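PDB 5CZW: myroilysin from Myroides profundi, which is probably a zinc-dependent metalloendopeptidase of the astacin (M12A) family, held latent here by a cysteine-switch propeptide. Local coordinates for residues I146-H151 and T192-Y197. The protein carries 1 engineered substitution. Numbering follows the deposited sequence.
Sequences IHEHQH and TQYSAY. With ZN (zinc ion), chain B.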
loop_
_atom_site.group_PDB
_atom_site.type_symbol
_atom_site.label_atom_id
_atom_site.label_comp_id
_atom_site.label_asym_id
_atom_site.label_seq_id
_atom_site.Cartn_x
_atom_site.Cartn_y
_atom_site.Cartn_z
ATOM N N ILE A 146 -0.481 -3.641 9.176
ATOM C CA ILE A 146 -1.513 -4.247 8.374
ATOM C C ILE A 146 -2.729 -3.305 8.274
ATOM O O ILE A 146 -2.791 -2.283 8.954
ATOM C CB ILE A 146 -1.838 -5.646 8.942
ATOM C CG1 ILE A 146 -2.511 -5.491 10.304
ATOM C CG2 ILE A 146 -0.594 -6.526 8.868
ATOM C CD1 ILE A 146 -3.070 -6.802 10.877
ATOM N N HIS A 147 -3.702 -3.687 7.433
ATOM C CA HIS A 147 -4.892 -2.980 7.397
ATOM C C HIS A 147 -5.720 -2.983 8.687
ATOM O O HIS A 147 -5.930 -4.021 9.315
ATOM C CB HIS A 147 -5.789 -3.534 6.297
ATOM C CG HIS A 147 -5.353 -3.109 4.919
ATOM N ND1 HIS A 147 -5.270 -3.986 3.866
ATOM C CD2 HIS A 147 -4.840 -1.936 4.444
ATOM C CE1 HIS A 147 -4.791 -3.372 2.805
ATOM N NE2 HIS A 147 -4.628 -2.129 3.120
ATOM N N GLU A 148 -6.287 -1.852 8.980
ATOM C CA GLU A 148 -7.443 -1.756 9.932
ATOM C C GLU A 148 -8.722 -1.869 9.151
ATOM O O GLU A 148 -8.901 -1.157 8.185
ATOM C CB GLU A 148 -7.435 -0.390 10.624
ATOM C CG GLU A 148 -6.225 -0.205 11.563
ATOM C CD GLU A 148 -6.316 -1.093 12.807
ATOM O OE1 GLU A 148 -7.432 -1.222 13.449
ATOM O OE2 GLU A 148 -5.285 -1.762 13.098
ATOM N N HIS A 149 -9.572 -2.829 9.493
ATOM C CA HIS A 149 -10.832 -3.013 8.759
ATOM C C HIS A 149 -11.908 -3.306 9.797
ATOM O O HIS A 149 -11.817 -4.262 10.500
ATOM C CB HIS A 149 -10.707 -4.157 7.816
ATOM C CG HIS A 149 -12.003 -4.560 7.225
ATOM N ND1 HIS A 149 -12.685 -3.764 6.337
ATOM C CD2 HIS A 149 -12.725 -5.684 7.370
ATOM C CE1 HIS A 149 -13.812 -4.371 5.986
ATOM N NE2 HIS A 149 -13.844 -5.549 6.594
ATOM N N GLN A 150 -12.863 -2.405 9.902
ATOM C CA GLN A 150 -13.996 -2.542 10.792
ATOM C C GLN A 150 -15.044 -3.099 9.885
ATOM O O GLN A 150 -15.486 -2.408 8.974
ATOM C CB GLN A 150 -14.409 -1.123 11.274
ATOM C CG GLN A 150 -15.386 -1.081 12.438
ATOM C CD GLN A 150 -14.706 -1.573 13.697
ATOM O OE1 GLN A 150 -15.305 -2.274 14.498
ATOM N NE2 GLN A 150 -13.401 -1.280 13.825
ATOM N N HIS A 151 -15.377 -4.369 10.081
ATOM C CA HIS A 151 -16.339 -5.035 9.260
ATOM C C HIS A 151 -17.778 -4.494 9.462
ATOM O O HIS A 151 -18.238 -4.421 10.588
ATOM C CB HIS A 151 -16.303 -6.555 9.486
ATOM C CG HIS A 151 -17.062 -7.264 8.426
ATOM N ND1 HIS A 151 -16.612 -7.299 7.125
ATOM C CD2 HIS A 151 -18.288 -7.845 8.424
ATOM C CE1 HIS A 151 -17.520 -7.886 6.366
ATOM N NE2 HIS A 151 -18.526 -8.260 7.138
ATOM N N THR A 192 -7.485 -5.876 12.897
ATOM C CA THR A 192 -6.888 -4.744 13.613
ATOM C C THR A 192 -5.591 -5.115 14.276
ATOM O O THR A 192 -5.417 -6.266 14.702
ATOM C CB THR A 192 -7.802 -4.245 14.747
ATOM O OG1 THR A 192 -7.310 -3.020 15.289
ATOM C CG2 THR A 192 -7.951 -5.313 15.882
ATOM N N GLN A 193 -4.746 -4.110 14.446
ATOM C CA GLN A 193 -3.542 -4.276 15.272
ATOM C C GLN A 193 -3.611 -3.460 16.546
ATOM O O GLN A 193 -2.643 -3.420 17.349
ATOM C CB GLN A 193 -2.270 -3.997 14.450
ATOM C CG GLN A 193 -2.107 -2.576 13.977
ATOM C CD GLN A 193 -1.802 -2.552 12.490
ATOM O OE1 GLN A 193 -0.771 -3.103 12.019
ATOM N NE2 GLN A 193 -2.685 -1.857 11.720
ATOM N N TYR A 194 -4.765 -2.876 16.779
ATOM C CA TYR A 194 -4.978 -2.015 17.913
ATOM C C TYR A 194 -5.940 -2.624 18.956
ATOM O O TYR A 194 -6.767 -3.513 18.678
ATOM C CB TYR A 194 -5.494 -0.683 17.437
ATOM C CG TYR A 194 -4.594 0.116 16.484
ATOM C CD1 TYR A 194 -3.241 -0.049 16.450
ATOM C CD2 TYR A 194 -5.146 1.025 15.613
ATOM C CE1 TYR A 194 -2.447 0.700 15.605
ATOM C CE2 TYR A 194 -4.352 1.803 14.770
ATOM C CZ TYR A 194 -2.998 1.664 14.800
ATOM O OH TYR A 194 -2.190 2.410 13.925
ATOM N N SER A 195 -5.780 -2.161 20.192
ATOM C CA SER A 195 -6.538 -2.736 21.285
ATOM C C SER A 195 -7.954 -2.241 21.066
ATOM O O SER A 195 -8.878 -3.034 20.864
ATOM C CB SER A 195 -5.974 -2.275 22.614
ATOM O OG SER A 195 -6.088 -0.876 22.686
ATOM N N ALA A 196 -8.088 -0.916 21.047
ATOM C CA ALA A 196 -9.315 -0.257 20.646
ATOM C C ALA A 196 -9.237 0.053 19.161
ATOM O O ALA A 196 -8.155 0.272 18.619
ATOM C CB ALA A 196 -9.492 1.026 21.438
ATOM N N TYR A 197 -10.381 0.100 18.492
ATOM C CA TYR A 197 -10.360 0.479 17.093
ATOM C C TYR A 197 -10.315 1.971 16.979
ATOM O O TYR A 197 -10.744 2.710 17.869
ATOM C CB TYR A 197 -11.462 -0.181 16.246
ATOM C CG TYR A 197 -12.834 0.457 16.211
ATOM C CD1 TYR A 197 -13.770 0.210 17.223
ATOM C CD2 TYR A 197 -13.233 1.233 15.121
ATOM C CE1 TYR A 197 -15.041 0.757 17.173
ATOM C CE2 TYR A 197 -14.507 1.775 15.063
ATOM C CZ TYR A 197 -15.404 1.540 16.091
ATOM O OH TYR A 197 -16.663 2.092 16.029
HETATM ZN ZN ZN B . -3.145 -0.906 2.375
#
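The carboxylate of Glu-148 and the side-chain amide of Gln-193 knit two irregular loops together with no backbone-to-backbone hydrogen bond between them. Glu-148 OE1 takes the hydroxyl of Thr-192 OG1 at 2.6 Å on its syn lone pair, and OE2 receives the backbone N of Gln-193 at 2.8 Å, nearly straight at 175°, also syn. The anti lone pair of OE2 accepts Gln-193 NE2 as well, so three donors grip the carboxylate and fix its rotation. It also lies over one face of the Tyr-194 ring, the two planes only 14° apart, with CD 3.7 Å from Tyr-194 CD2. Thr-192 OG1 in turn accepts from Tyr-194 N, closing an ST turn that orients the hydroxyl. With CG between its backbone N and carbonyl carbon (chi1 66°) and a bend at chi2, Gln-193 brings its amide against Ile-146 and copies a backbone partner: OE1 accepts Ile-146 N in the carbonyl plane at 2.9 Å, while NE2 donates to Ile-146 O from above that carbonyl's plane. Replacing Glu-148 by an alanine is likely to leave Thr-192 OG1 and the backbone N of Gln-193 without their acceptor, setting the 192-197 loop free to shift. Next along the chain from Ile-146, His-147 turns away from this network and binds zinc through NE2 at 2.1 Å, together with Cys-23, His-137 and His-141; Tyr-187 holds its ND1. The contact thus ties the loop following zinc-binding helix 128-143 to the loop between helices 178-184 and 231-235, and Phe-231, at the start of helix 231-235, meets the Tyr-194 ring edge-to-face.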